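Local coordinates for thioredoxin-like protein (Klebsiella pneumoniae subsp. pneumoniae MGH 78578, PDB 3TY1), which probably binds carbohydrate, as a putative aldose 1-epimerase of the galactose mutarotase superfamily with a supersandwich fold, although its substrate is not established, at residues 5-10 against 17-22; 186-191 against 351-356; 233-238 against 320-325. All blocks are in the same frame, centred on the assembly; numbering follows the deposited sequence.

In the fold
From the N terminus, the chain first runs along strand 2-9, turns, and enters strand 19-22; contact 1 closes this short excursion and joins strand 2-9, next to the edge of the ten-stranded antiparallel sheet, to the edge strand of the six-stranded one. Well after it, contact 2 closes a far longer loop, bringing the start of strand 189-198 beside the end of strand 342-352 within that same ten-stranded sheet. Contact 3 falls inside this loop: it ties the turn after strand 231-234 to the loop ahead of helix 325-330, beside the mixed sheet. No two contacts cross or touch; contacts 1 and 3 lie on opposite sides of the chain's centre, their centres about 40 Å apart.

Contact 1: residues 5-10 against 17-22; sequences WVLTNA and GNWQIN
Trp5 and Trp19 pack obliquely, their planes 58° apart, while Leu7 and Ile21 each cover a face of the indole across from them. From CB outward, Trp5 first meets Trp19: Trp5 CB lies 3.7 Å from Trp19 CZ2, and Trp5 CG comes closest to that same atom, at 3.6 Å. CD1 still borders Trp19, CD2 lies between Trp19 CZ2 and Ile21 CD1, and NE1 and CE2 pass on to Ile21 CG2. CE3 and CZ2 lie near Ile21 CD1, and at the far end of the indole Trp5 CZ3 and Trp5 CH2 both meet Ile21 CD1, each at 3.5 Å. The Ile21 methyl sits over the six-membered ring, 15° off its normal, in a CH-pi contact. With CG1 between the backbone N and the carbonyl carbon (chi1 58°) and an extended outer torsion, Ile21 sends CD1 over the six-membered ring while CG2 reaches the pyrrole side. Trp19 in turn receives Leu7 CD1 almost exactly above its six-membered ring, 3.7 Å from the centroid, and Leu7 CD2 rests nearer CE3.

The segments run nearly antiparallel, yet strands 5-9 and 19-22 stand 9.9 Å apart, too far for backbone pairing; they belong to different sheets. Leu7 and Thr8 together face Val147 in a classic beta bulge. Broad indoles suit this gap because they span it, and the branched aliphatic residues offer methyls to their flat faces. No hydrogen bond crosses between the segments, which implies a contact held by dispersion, CH-pi attraction and water exclusion.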
ATOM      1  N   TRP A   5     -30.917   2.147   3.014  1.00 34.18           N
ATOM      2  CA  TRP A   5     -30.124   0.908   2.945  1.00 33.86           C
ATOM      3  C   TRP A   5     -28.698   1.204   3.387  1.00 33.50           C
ATOM      4  O   TRP A   5     -28.094   2.175   2.934  1.00 32.33           O
ATOM      5  CB  TRP A   5     -30.089   0.353   1.523  1.00 36.53           C
ATOM      6  CG  TRP A   5     -31.396  -0.107   1.014  1.00 37.07           C
ATOM      7  CD1 TRP A   5     -31.845  -1.388   0.997  1.00 41.79           C
ATOM      8  CD2 TRP A   5     -32.437   0.693   0.439  1.00 31.98           C
ATOM      9  NE1 TRP A   5     -33.091  -1.451   0.447  1.00 44.03           N
ATOM     10  CE2 TRP A   5     -33.485  -0.190   0.082  1.00 38.06           C
ATOM     11  CE3 TRP A   5     -32.587   2.056   0.175  1.00 32.81           C
ATOM     12  CZ2 TRP A   5     -34.672   0.253  -0.498  1.00 41.12           C
ATOM     13  CZ3 TRP A   5     -33.738   2.491  -0.399  1.00 38.56           C
ATOM     14  CH2 TRP A   5     -34.784   1.592  -0.732  1.00 39.71           C
ATOM     15  N   VAL A   6     -28.136   0.347   4.239  1.00 31.58           N
ATOM     16  CA  VAL A   6     -26.787   0.536   4.753  1.00 31.55           C
ATOM     17  C   VAL A   6     -25.908  -0.398   3.940  1.00 33.67           C
ATOM     18  O   VAL A   6     -25.960  -1.608   4.083  1.00 35.35           O
ATOM     19  CB  VAL A   6     -26.656   0.235   6.285  1.00 32.74           C
ATOM     20  CG1 VAL A   6     -25.168   0.387   6.711  1.00 35.75           C
ATOM     21  CG2 VAL A   6     -27.582   1.155   7.123  1.00 33.49           C
ATOM     22  N   LEU A   7     -25.120   0.167   3.050  1.00 29.19           N
ATOM     23  CA  LEU A   7     -24.296  -0.626   2.143  1.00 31.66           C
ATOM     24  C   LEU A   7     -22.983  -1.036   2.786  1.00 32.61           C
ATOM     25  O   LEU A   7     -22.411  -2.051   2.396  1.00 32.62           O
ATOM     26  CB  LEU A   7     -23.975   0.175   0.871  1.00 29.85           C
ATOM     27  CG  LEU A   7     -24.973   0.205  -0.274  1.00 34.91           C
ATOM     28  CD1 LEU A   7     -26.351   0.390   0.175  1.00 32.21           C
ATOM     29  CD2 LEU A   7     -24.545   1.219  -1.354  1.00 29.83           C
ATOM     30  N   THR A   8     -22.464  -0.180   3.667  1.00 32.73           N
ATOM     31  CA  THR A   8     -21.165  -0.361   4.308  1.00 31.84           C
ATOM     32  C   THR A   8     -21.235   0.201   5.710  1.00 34.67           C
ATOM     33  O   THR A   8     -21.764   1.283   5.939  1.00 31.78           O
ATOM     34  CB  THR A   8     -20.039   0.341   3.548  1.00 32.15           C
ATOM     35  OG1 THR A   8     -20.029  -0.099   2.177  1.00 33.99           O
ATOM     36  CG2 THR A   8     -18.703   0.077   4.162  1.00 29.52           C
ATOM     37  N   ASN A   9     -20.744  -0.571   6.659  1.00 34.69           N
ATOM     38  CA  ASN A   9     -20.688  -0.108   8.053  1.00 35.78           C
ATOM     39  C   ASN A   9     -19.535  -0.803   8.772  1.00 34.77           C
ATOM     40  O   ASN A   9     -19.668  -1.902   9.286  1.00 36.44           O
ATOM     41  CB  ASN A   9     -22.024  -0.285   8.768  1.00 34.94           C
ATOM     42  CG  ASN A   9     -22.032   0.386  10.155  1.00 42.32           C
ATOM     43  OD1 ASN A   9     -20.993   0.741  10.684  1.00 42.01           O
ATOM     44  ND2 ASN A   9     -23.198   0.574  10.710  1.00 44.60           N
ATOM     45  N   ALA A  10     -18.406  -0.108   8.823  1.00 35.07           N
ATOM     46  CA  ALA A  10     -17.193  -0.679   9.390  1.00 36.58           C
ATOM     47  C   ALA A  10     -17.362  -0.971  10.860  1.00 39.92           C
ATOM     48  O   ALA A  10     -16.793  -1.954  11.365  1.00 40.93           O
ATOM     49  CB  ALA A  10     -15.977   0.240   9.122  1.00 35.65           C
ATOM     50  N   GLY A  17     -21.097  -5.216  -0.819  1.00 38.07           N
ATOM     51  CA  GLY A  17     -20.473  -5.510  -2.114  1.00 37.16           C
ATOM     52  C   GLY A  17     -21.453  -5.201  -3.234  1.00 34.91           C
ATOM     53  O   GLY A  17     -22.068  -4.127  -3.238  1.00 33.28           O
ATOM     54  N   ASN A  18     -21.623  -6.138  -4.170  1.00 31.37           N
ATOM     55  CA  ASN A  18     -22.582  -5.962  -5.266  1.00 31.59           C
ATOM     56  C   ASN A  18     -24.017  -5.857  -4.750  1.00 31.48           C
ATOM     57  O   ASN A  18     -24.438  -6.681  -3.966  1.00 30.36           O
ATOM     58  CB  ASN A  18     -22.469  -7.081  -6.290  1.00 33.88           C
ATOM     59  CG  ASN A  18     -21.138  -7.070  -7.027  1.00 37.77           C
ATOM     60  OD1 ASN A  18     -20.655  -6.039  -7.489  1.00 30.28           O
ATOM     61  ND2 ASN A  18     -20.539  -8.233  -7.132  1.00 31.72           N
ATOM     62  N   TRP A  19     -24.747  -4.831  -5.173  1.00 29.76           N
ATOM     63  CA  TRP A  19     -26.072  -4.563  -4.618  1.00 30.44           C
ATOM     64  C   TRP A  19     -26.803  -3.641  -5.553  1.00 29.53           C
ATOM     65  O   TRP A  19     -26.189  -2.791  -6.203  1.00 27.94           O
ATOM     66  CB  TRP A  19     -25.885  -3.875  -3.256  1.00 33.61           C
ATOM     67  CG  TRP A  19     -27.130  -3.285  -2.644  1.00 35.94           C
ATOM     68  CD1 TRP A  19     -28.012  -3.901  -1.799  1.00 39.89           C
ATOM     69  CD2 TRP A  19     -27.622  -1.945  -2.829  1.00 31.41           C
ATOM     70  NE1 TRP A  19     -29.006  -3.019  -1.443  1.00 34.51           N
ATOM     71  CE2 TRP A  19     -28.789  -1.819  -2.059  1.00 36.24           C
ATOM     72  CE3 TRP A  19     -27.167  -0.834  -3.555  1.00 32.22           C
ATOM     73  CZ2 TRP A  19     -29.525  -0.630  -2.006  1.00 32.76           C
ATOM     74  CZ3 TRP A  19     -27.887   0.334  -3.503  1.00 29.76           C
ATOM     75  CH2 TRP A  19     -29.061   0.429  -2.732  1.00 33.83           C
ATOM     76  N   GLN A  20     -28.112  -3.800  -5.648  1.00 29.46           N
ATOM     77  CA  GLN A  20     -28.893  -2.855  -6.431  1.00 32.68           C
ATOM     78  C   GLN A  20     -30.304  -2.765  -5.928  1.00 33.52           C
ATOM     79  O   GLN A  20     -30.855  -3.723  -5.366  1.00 34.59           O
ATOM     80  CB  GLN A  20     -28.938  -3.220  -7.923  1.00 33.57           C
ATOM     81  CG  GLN A  20     -29.727  -4.479  -8.253  1.00 42.58           C
ATOM     82  CD  GLN A  20     -31.284  -4.283  -8.345  1.00 59.08           C
ATOM     83  OE1 GLN A  20     -31.766  -3.275  -8.889  1.00 41.71           O
ATOM     84  NE2 GLN A  20     -32.054  -5.278  -7.842  1.00 53.86           N
ATOM     85  N   ILE A  21     -30.892  -1.612  -6.178  1.00 32.22           N
ATOM     86  CA  ILE A  21     -32.342  -1.454  -6.055  1.00 33.45           C
ATOM     87  C   ILE A  21     -32.836  -0.709  -7.271  1.00 33.88           C
ATOM     88  O   ILE A  21     -32.083   0.016  -7.914  1.00 31.45           O
ATOM     89  CB  ILE A  21     -32.759  -0.742  -4.788  1.00 33.20           C
ATOM     90  CG1 ILE A  21     -32.120   0.646  -4.716  1.00 35.89           C
ATOM     91  CG2 ILE A  21     -32.441  -1.610  -3.560  1.00 35.76           C
ATOM     92  CD1 ILE A  21     -32.640   1.495  -3.559  1.00 36.21           C
ATOM     93  N   ASN A  22     -34.108  -0.865  -7.576  1.00 32.68           N
ATOM     94  CA  ASN A  22     -34.661  -0.177  -8.712  1.00 31.89           C
ATOM     95  C   ASN A  22     -36.093   0.252  -8.453  1.00 30.12           C
ATOM     96  O   ASN A  22     -36.803  -0.323  -7.604  1.00 30.98           O
ATOM     97  CB  ASN A  22     -34.448  -1.001 -10.006  1.00 32.71           C
ATOM     98  CG  ASN A  22     -35.308  -2.235 -10.073  1.00 41.27           C
ATOM     99  OD1 ASN A  22     -36.535  -2.154 -10.190  1.00 39.95           O
ATOM    100  ND2 ASN A  22     -34.674  -3.402  -9.974  1.00 42.69           N
TER

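Contact 2: residues 186-191 against 351-356. With SO4 (sulfate ion), chain H.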
ATOM      1  N   GLY A 186     -34.869  12.640 -12.501  1.00 29.07           N
ATOM      2  CA  GLY A 186     -35.334  13.505 -13.609  1.00 31.22           C
ATOM      3  C   GLY A 186     -34.758  14.924 -13.657  1.00 32.11           C
ATOM      4  O   GLY A 186     -34.879  15.610 -14.672  1.00 33.02           O
ATOM      5  N   SER A 187     -34.136  15.356 -12.571  1.00 31.66           N
ATOM      6  CA  SER A 187     -33.556  16.684 -12.466  1.00 28.97           C
ATOM      7  C   SER A 187     -32.268  16.785 -13.285  1.00 28.20           C
ATOM      8  O   SER A 187     -31.578  15.776 -13.521  1.00 27.93           O
ATOM      9  CB  SER A 187     -33.178  16.984 -10.991  1.00 27.37           C
ATOM     10  OG  SER A 187     -32.740  18.354 -10.882  1.00 36.72           O
ATOM     11  N   ASN A 188     -31.892  18.010 -13.637  1.00 26.46           N
ATOM     12  CA  ASN A 188     -30.591  18.261 -14.261  1.00 28.39           C
ATOM     13  C   ASN A 188     -29.564  18.781 -13.229  1.00 31.05           C
ATOM     14  O   ASN A 188     -28.498  19.233 -13.622  1.00 31.66           O
ATOM     15  CB  ASN A 188     -30.703  19.267 -15.450  1.00 30.96           C
ATOM     16  CG  ASN A 188     -31.108  20.652 -15.016  1.00 36.44           C
ATOM     17  OD1 ASN A 188     -31.750  20.803 -13.967  1.00 34.20           O
ATOM     18  ND2 ASN A 188     -30.764  21.690 -15.825  1.00 31.31           N
ATOM     19  N   SER A 189     -29.896  18.774 -11.935  1.00 30.82           N
ATOM     20  CA  SER A 189     -28.955  19.185 -10.925  1.00 27.76           C
ATOM     21  C   SER A 189     -28.839  18.173  -9.807  1.00 29.66           C
ATOM     22  O   SER A 189     -29.726  17.343  -9.603  1.00 28.21           O
ATOM     23  CB  SER A 189     -29.342  20.537 -10.318  1.00 29.03           C
ATOM     24  OG  SER A 189     -30.506  20.392  -9.541  1.00 31.87           O
ATOM     25  N   PHE A 190     -27.725  18.242  -9.084  1.00 27.89           N
ATOM     26  CA  PHE A 190     -27.548  17.462  -7.859  1.00 28.30           C
ATOM     27  C   PHE A 190     -26.867  18.393  -6.865  1.00 28.67           C
ATOM     28  O   PHE A 190     -26.339  19.414  -7.265  1.00 27.42           O
ATOM     29  CB  PHE A 190     -26.740  16.178  -8.057  1.00 26.43           C
ATOM     30  CG  PHE A 190     -25.320  16.380  -8.460  1.00 26.07           C
ATOM     31  CD1 PHE A 190     -24.952  16.370  -9.823  1.00 24.80           C
ATOM     32  CD2 PHE A 190     -24.333  16.534  -7.498  1.00 26.60           C
ATOM     33  CE1 PHE A 190     -23.638  16.546 -10.189  1.00 30.03           C
ATOM     34  CE2 PHE A 190     -23.020  16.714  -7.864  1.00 28.85           C
ATOM     35  CZ  PHE A 190     -22.667  16.686  -9.196  1.00 26.33           C
ATOM     36  N   SER A 191     -26.917  18.055  -5.580  1.00 27.50           N
ATOM     37  CA  SER A 191     -26.279  18.910  -4.589  1.00 28.31           C
ATOM     38  C   SER A 191     -25.439  18.065  -3.652  1.00 30.80           C
ATOM     39  O   SER A 191     -25.685  16.869  -3.492  1.00 28.86           O
ATOM     40  CB  SER A 191     -27.326  19.720  -3.819  1.00 33.91           C
ATOM     41  OG  SER A 191     -28.188  18.848  -3.117  1.00 37.45           O
ATOM     42  N   LEU A 351     -26.289  20.673 -14.677  1.00 28.55           N
ATOM     43  CA  LEU A 351     -25.946  20.381 -16.058  1.00 30.16           C
ATOM     44  C   LEU A 351     -26.910  21.216 -16.934  1.00 32.71           C
ATOM     45  O   LEU A 351     -28.135  20.985 -16.993  1.00 31.45           O
ATOM     46  CB  LEU A 351     -26.044  18.875 -16.338  1.00 29.89           C
ATOM     47  CG  LEU A 351     -25.385  18.418 -17.665  1.00 32.54           C
ATOM     48  CD1 LEU A 351     -23.903  18.780 -17.637  1.00 33.62           C
ATOM     49  CD2 LEU A 351     -25.557  16.928 -17.910  1.00 35.11           C
ATOM     50  N   LEU A 352     -26.333  22.210 -17.597  1.00 32.85           N
ATOM     51  CA  LEU A 352     -27.060  23.164 -18.419  1.00 29.51           C
ATOM     52  C   LEU A 352     -27.114  22.569 -19.821  1.00 32.42           C
ATOM     53  O   LEU A 352     -26.070  22.212 -20.409  1.00 33.92           O
ATOM     54  CB  LEU A 352     -26.323  24.514 -18.387  1.00 32.61           C
ATOM     55  CG  LEU A 352     -25.895  25.097 -17.005  1.00 33.48           C
ATOM     56  CD1 LEU A 352     -24.975  26.290 -17.195  1.00 32.29           C
ATOM     57  CD2 LEU A 352     -27.101  25.451 -16.119  1.00 36.08           C
ATOM     58  N   HIS A 353     -28.324  22.357 -20.343  1.00 34.41           N
ATOM     59  CA  HIS A 353     -28.466  21.601 -21.613  1.00 34.50           C
ATOM     60  C   HIS A 353     -29.277  22.342 -22.675  1.00 37.88           C
ATOM     61  O   HIS A 353     -29.722  21.735 -23.633  1.00 38.70           O
ATOM     62  CB  HIS A 353     -29.024  20.198 -21.352  1.00 34.49           C
ATOM     63  CG  HIS A 353     -30.352  20.175 -20.643  1.00 34.29           C
ATOM     64  ND1 HIS A 353     -31.555  20.190 -21.313  1.00 38.55           N
ATOM     65  CD2 HIS A 353     -30.657  20.127 -19.323  1.00 33.47           C
ATOM     66  CE1 HIS A 353     -32.546  20.162 -20.431  1.00 41.53           C
ATOM     67  NE2 HIS A 353     -32.027  20.130 -19.214  1.00 36.93           N
ATOM     68  N   ASP A 354     -29.508  23.637 -22.486  1.00 37.41           N
ATOM     69  CA  ASP A 354     -30.043  24.467 -23.569  1.00 38.52           C
ATOM     70  C   ASP A 354     -29.641  25.935 -23.386  1.00 38.42           C
ATOM     71  O   ASP A 354     -29.125  26.316 -22.332  1.00 39.32           O
ATOM     72  CB  ASP A 354     -31.556  24.249 -23.802  1.00 39.43           C
ATOM     73  CG  ASP A 354     -32.428  24.732 -22.647  1.00 50.60           C
ATOM     74  OD1 ASP A 354     -32.013  25.630 -21.886  1.00 47.26           O
ATOM     75  OD2 ASP A 354     -33.562  24.217 -22.525  1.00 59.06           O
ATOM     76  N   SER A 355     -29.891  26.737 -24.420  1.00 38.13           N
ATOM     77  CA  SER A 355     -29.522  28.165 -24.432  1.00 40.44           C
ATOM     78  C   SER A 355     -30.149  28.953 -23.305  1.00 39.03           C
ATOM     79  O   SER A 355     -29.458  29.742 -22.666  1.00 39.08           O
ATOM     80  CB  SER A 355     -29.860  28.801 -25.774  1.00 41.44           C
ATOM     81  OG  SER A 355     -29.117  28.147 -26.793  1.00 48.56           O
ATOM     82  N   ALA A 356     -31.429  28.696 -23.040  1.00 38.45           N
ATOM     83  CA  ALA A 356     -32.176  29.404 -21.991  1.00 39.51           C
ATOM     84  C   ALA A 356     -31.570  29.156 -20.632  1.00 39.75           C
ATOM     85  O   ALA A 356     -31.488  30.068 -19.811  1.00 35.80           O
ATOM     86  CB  ALA A 356     -33.693  29.007 -22.019  1.00 41.02           C
TER
HETATM   87  S   SO4 H 508     -31.015  20.819  -1.749  1.00 79.81           S
HETATM   88  O1  SO4 H 508     -31.681  21.036  -3.038  1.00 78.43           O
HETATM   89  O2  SO4 H 508     -31.641  21.582  -0.675  1.00 84.10           O
HETATM   90  O3  SO4 H 508     -31.104  19.402  -1.413  1.00 87.17           O
HETATM   91  O4  SO4 H 508     -29.616  21.253  -1.844  1.00 81.68           O
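Asn188 lays its CB and amide across the side chain of His353, with Asn188 ND2 3.8 Å from His353 CD2. The two side chains cross at about a right angle, and the amide and imidazole planes stand 83° apart. Asn188 ND2 also donates to Leu351 O at 3.0 Å; this bond is bent, 131° at the hydrogen, and the donor stands above the carbonyl plane. Asn188 also offers its own backbone: Leu351 N reaches Asn188 O at 2.8 Å in a much straighter bond. Asparagine suits the place because a short amide, turned back by a chi1 of 66°, can bond the partner strand beside its own main chain. These bonds lie where strand 189-198 begins and the antiparallel strand 342-352 ends, neighbours within the large sheet. Just before, Ser187 OG accepts from Ser189 N at 3.1 Å, an ST turn that shapes the entry to the strand. Beyond Leu351, buried against Leu59, the chain turns through His353, whose ring stacks on Phe77, and Asp354 caps helix 355-369 by accepting from Gln357 N. On the other strand, Ser191 OG lies 3.1 Å from O4 of a sulfate, probably from the crystallisation liquor, to which His193 NE2 is hydrogen-bonded.

Contact 3: residues 233-238 against 320-325; sequences SPFNDY and SYAYPV
The rings of Phe235 and Tyr323 stack just after the chain leaves strand 231-234 at Ser233 and Pro234. Ser233 is still paired through its backbone with Asn262, and Pro234, its CB directed away from 320-325, brings the chain to the turn. At Phe235 the contact is made. Its CG is anti to the backbone N (chi1 -172°), which carries the ring out toward the loop 320-325. There it forms an offset stack with Tyr323, the centroids 4.0 Å apart and the planes 13° from parallel. Phe235 CZ lies 3.3 Å from Tyr323 CD1, while Phe235 CE1 sits over the centre of the tyrosine ring. The two side chains slide past each other in opposite directions, and this brings the phenol oxygen toward the main chain of Phe235: Tyr323 OH donates to Phe235 O at 2.7 Å, the donor tilted only 16° from the carbonyl plane.

In the fold, the pairing fastens the turn following strand 231-234 to the loop that leads from strand 311-318 into helix 325-330, both parts of the mixed-sheet region. Phenylalanine suits the buried stack as a wholly apolar plate, whereas tyrosine adds a hydroxyl able to bond a carbonyl of a buried residue; a weak bond from Asn262 ND2 also reaches that hydroxyl. Ala322 comes to the edge of the Phe235 ring with its carbonyl carbon; its small CB lies 4.0 Å from Phe235 CE1. His124 joins both sides, its ring meeting Phe235 and its backbone bonding Ala322, while the turn continues through Asn236, whose OD1 accepts from Ala239 N.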
ATOM      1  N   SER A 233      -5.884  36.778 -10.458  1.00 41.96           N
ATOM      2  CA  SER A 233      -4.442  36.831 -10.653  1.00 42.61           C
ATOM      3  C   SER A 233      -3.873  35.491 -11.073  1.00 42.17           C
ATOM      4  O   SER A 233      -4.432  34.425 -10.746  1.00 41.31           O
ATOM      5  CB  SER A 233      -3.742  37.315  -9.385  1.00 44.46           C
ATOM      6  OG  SER A 233      -4.087  36.521  -8.279  1.00 50.08           O
ATOM      7  N   PRO A 234      -2.783  35.516 -11.846  1.00 42.63           N
ATOM      8  CA  PRO A 234      -2.238  34.236 -12.263  1.00 39.58           C
ATOM      9  C   PRO A 234      -1.559  33.530 -11.103  1.00 41.57           C
ATOM     10  O   PRO A 234      -0.996  34.193 -10.237  1.00 43.39           O
ATOM     11  CB  PRO A 234      -1.216  34.630 -13.332  1.00 40.70           C
ATOM     12  CG  PRO A 234      -0.772  35.940 -12.955  1.00 43.28           C
ATOM     13  CD  PRO A 234      -1.949  36.627 -12.320  1.00 44.93           C
ATOM     14  N   PHE A 235      -1.615  32.188 -11.109  1.00 38.55           N
ATOM     15  CA  PHE A 235      -1.002  31.348 -10.066  1.00 40.67           C
ATOM     16  C   PHE A 235       0.534  31.465 -10.036  1.00 42.96           C
ATOM     17  O   PHE A 235       1.140  31.436  -8.958  1.00 45.67           O
ATOM     18  CB  PHE A 235      -1.427  29.879 -10.291  1.00 38.47           C
ATOM     19  CG  PHE A 235      -1.035  28.955  -9.192  1.00 40.52           C
ATOM     20  CD1 PHE A 235      -1.892  28.735  -8.105  1.00 41.87           C
ATOM     21  CD2 PHE A 235       0.186  28.267  -9.243  1.00 38.87           C
ATOM     22  CE1 PHE A 235      -1.540  27.832  -7.082  1.00 37.47           C
ATOM     23  CE2 PHE A 235       0.545  27.379  -8.240  1.00 35.64           C
ATOM     24  CZ  PHE A 235      -0.310  27.164  -7.151  1.00 38.81           C
ATOM     25  N   ASN A 236       1.131  31.592 -11.223  1.00 41.90           N
ATOM     26  CA  ASN A 236       2.587  31.728 -11.416  1.00 42.06           C
ATOM     27  C   ASN A 236       2.873  32.580 -12.665  1.00 43.03           C
ATOM     28  O   ASN A 236       1.944  33.068 -13.323  1.00 43.68           O
ATOM     29  CB  ASN A 236       3.229  30.332 -11.506  1.00 44.41           C
ATOM     30  CG  ASN A 236       2.645  29.457 -12.646  1.00 41.96           C
ATOM     31  OD1 ASN A 236       1.947  29.943 -13.534  1.00 40.36           O
ATOM     32  ND2 ASN A 236       2.952  28.167 -12.615  1.00 40.58           N
ATOM     33  N   ASP A 237       4.153  32.760 -12.989  1.00 47.62           N
ATOM     34  CA  ASP A 237       4.566  33.573 -14.126  1.00 49.06           C
ATOM     35  C   ASP A 237       4.059  33.050 -15.462  1.00 48.49           C
ATOM     36  O   ASP A 237       3.678  33.833 -16.343  1.00 47.19           O
ATOM     37  CB  ASP A 237       6.108  33.694 -14.159  1.00 53.47           C
ATOM     38  CG  ASP A 237       6.661  34.610 -13.047  1.00 58.72           C
ATOM     39  OD1 ASP A 237       5.934  35.492 -12.520  1.00 66.12           O
ATOM     40  OD2 ASP A 237       7.847  34.444 -12.696  1.00 76.84           O
ATOM     41  N   TYR A 238       3.991  31.732 -15.582  1.00 47.45           N
ATOM     42  CA  TYR A 238       3.547  31.114 -16.804  1.00 46.76           C
ATOM     43  C   TYR A 238       2.111  31.479 -17.104  1.00 46.22           C
ATOM     44  O   TYR A 238       1.785  31.670 -18.262  1.00 48.40           O
ATOM     45  CB  TYR A 238       3.716  29.603 -16.739  1.00 45.22           C
ATOM     46  CG  TYR A 238       3.289  28.898 -17.995  1.00 45.28           C
ATOM     47  CD1 TYR A 238       4.066  28.972 -19.155  1.00 49.14           C
ATOM     48  CD2 TYR A 238       2.122  28.121 -18.028  1.00 39.70           C
ATOM     49  CE1 TYR A 238       3.678  28.316 -20.334  1.00 47.42           C
ATOM     50  CE2 TYR A 238       1.732  27.471 -19.202  1.00 39.80           C
ATOM     51  CZ  TYR A 238       2.526  27.563 -20.351  1.00 45.51           C
ATOM     52  OH  TYR A 238       2.142  26.914 -21.499  1.00 44.01           O
ATOM     53  N   SER A 320      -8.846  27.196   0.435  1.00 38.06           N
ATOM     54  CA  SER A 320      -7.473  27.501   0.039  1.00 39.00           C
ATOM     55  C   SER A 320      -7.313  27.515  -1.472  1.00 37.44           C
ATOM     56  O   SER A 320      -8.134  26.966  -2.240  1.00 36.67           O
ATOM     57  CB  SER A 320      -6.492  26.452   0.619  1.00 38.83           C
ATOM     58  OG  SER A 320      -5.930  26.836   1.850  1.00 41.96           O
ATOM     59  N   TYR A 321      -6.242  28.185  -1.885  1.00 37.76           N
ATOM     60  CA  TYR A 321      -5.719  28.067  -3.229  1.00 36.30           C
ATOM     61  C   TYR A 321      -4.819  26.833  -3.220  1.00 38.38           C
ATOM     62  O   TYR A 321      -4.580  26.224  -2.175  1.00 39.13           O
ATOM     63  CB  TYR A 321      -4.956  29.334  -3.669  1.00 37.91           C
ATOM     64  CG  TYR A 321      -5.850  30.542  -3.777  1.00 38.18           C
ATOM     65  CD1 TYR A 321      -6.930  30.572  -4.680  1.00 38.35           C
ATOM     66  CD2 TYR A 321      -5.633  31.666  -2.991  1.00 44.39           C
ATOM     67  CE1 TYR A 321      -7.750  31.732  -4.785  1.00 41.45           C
ATOM     68  CE2 TYR A 321      -6.448  32.789  -3.081  1.00 44.56           C
ATOM     69  CZ  TYR A 321      -7.506  32.823  -3.973  1.00 43.46           C
ATOM     70  OH  TYR A 321      -8.317  33.956  -4.046  1.00 43.02           O
ATOM     71  N   ALA A 322      -4.332  26.463  -4.400  1.00 35.83           N
ATOM     72  CA  ALA A 322      -3.598  25.223  -4.572  1.00 35.77           C
ATOM     73  C   ALA A 322      -2.109  25.271  -4.228  1.00 36.71           C
ATOM     74  O   ALA A 322      -1.378  24.284  -4.473  1.00 33.86           O
ATOM     75  CB  ALA A 322      -3.817  24.690  -6.034  1.00 32.86           C
ATOM     76  N   TYR A 323      -1.641  26.395  -3.687  1.00 37.76           N
ATOM     77  CA  TYR A 323      -0.278  26.463  -3.167  1.00 36.65           C
ATOM     78  C   TYR A 323      -0.107  25.457  -2.034  1.00 35.97           C
ATOM     79  O   TYR A 323      -1.090  25.015  -1.476  1.00 37.42           O
ATOM     80  CB  TYR A 323       0.079  27.855  -2.648  1.00 37.69           C
ATOM     81  CG  TYR A 323       0.025  28.941  -3.687  1.00 37.33           C
ATOM     82  CD1 TYR A 323       0.974  29.009  -4.688  1.00 37.00           C
ATOM     83  CD2 TYR A 323      -0.992  29.907  -3.670  1.00 46.23           C
ATOM     84  CE1 TYR A 323       0.928  30.016  -5.652  1.00 41.48           C
ATOM     85  CE2 TYR A 323      -1.050  30.915  -4.629  1.00 43.89           C
ATOM     86  CZ  TYR A 323      -0.088  30.953  -5.619  1.00 41.61           C
ATOM     87  OH  TYR A 323      -0.120  31.919  -6.584  1.00 42.60           O
ATOM     88  N   PRO A 324       1.148  25.068  -1.711  1.00 37.16           N
ATOM     89  CA  PRO A 324       1.382  24.133  -0.618  1.00 37.10           C
ATOM     90  C   PRO A 324       0.946  24.674   0.739  1.00 38.37           C
ATOM     91  O   PRO A 324       0.782  25.877   0.905  1.00 40.23           O
ATOM     92  CB  PRO A 324       2.898  23.903  -0.649  1.00 39.15           C
ATOM     93  CG  PRO A 324       3.336  24.309  -1.983  1.00 42.00           C
ATOM     94  CD  PRO A 324       2.398  25.398  -2.415  1.00 39.67           C
ATOM     95  N   VAL A 325       0.763  23.770   1.682  1.00 37.57           N
ATOM     96  CA  VAL A 325       0.263  24.097   3.012  1.00 40.71           C
ATOM     97  C   VAL A 325       1.128  25.137   3.745  1.00 43.38           C
ATOM     98  O   VAL A 325       0.597  25.912   4.552  1.00 44.41           O
ATOM     99  CB  VAL A 325       0.066  22.810   3.851  1.00 41.91           C
ATOM    100  CG1 VAL A 325       1.434  22.151   4.161  1.00 40.49           C
ATOM    101  CG2 VAL A 325      -0.736  23.107   5.110  1.00 41.34           C
TER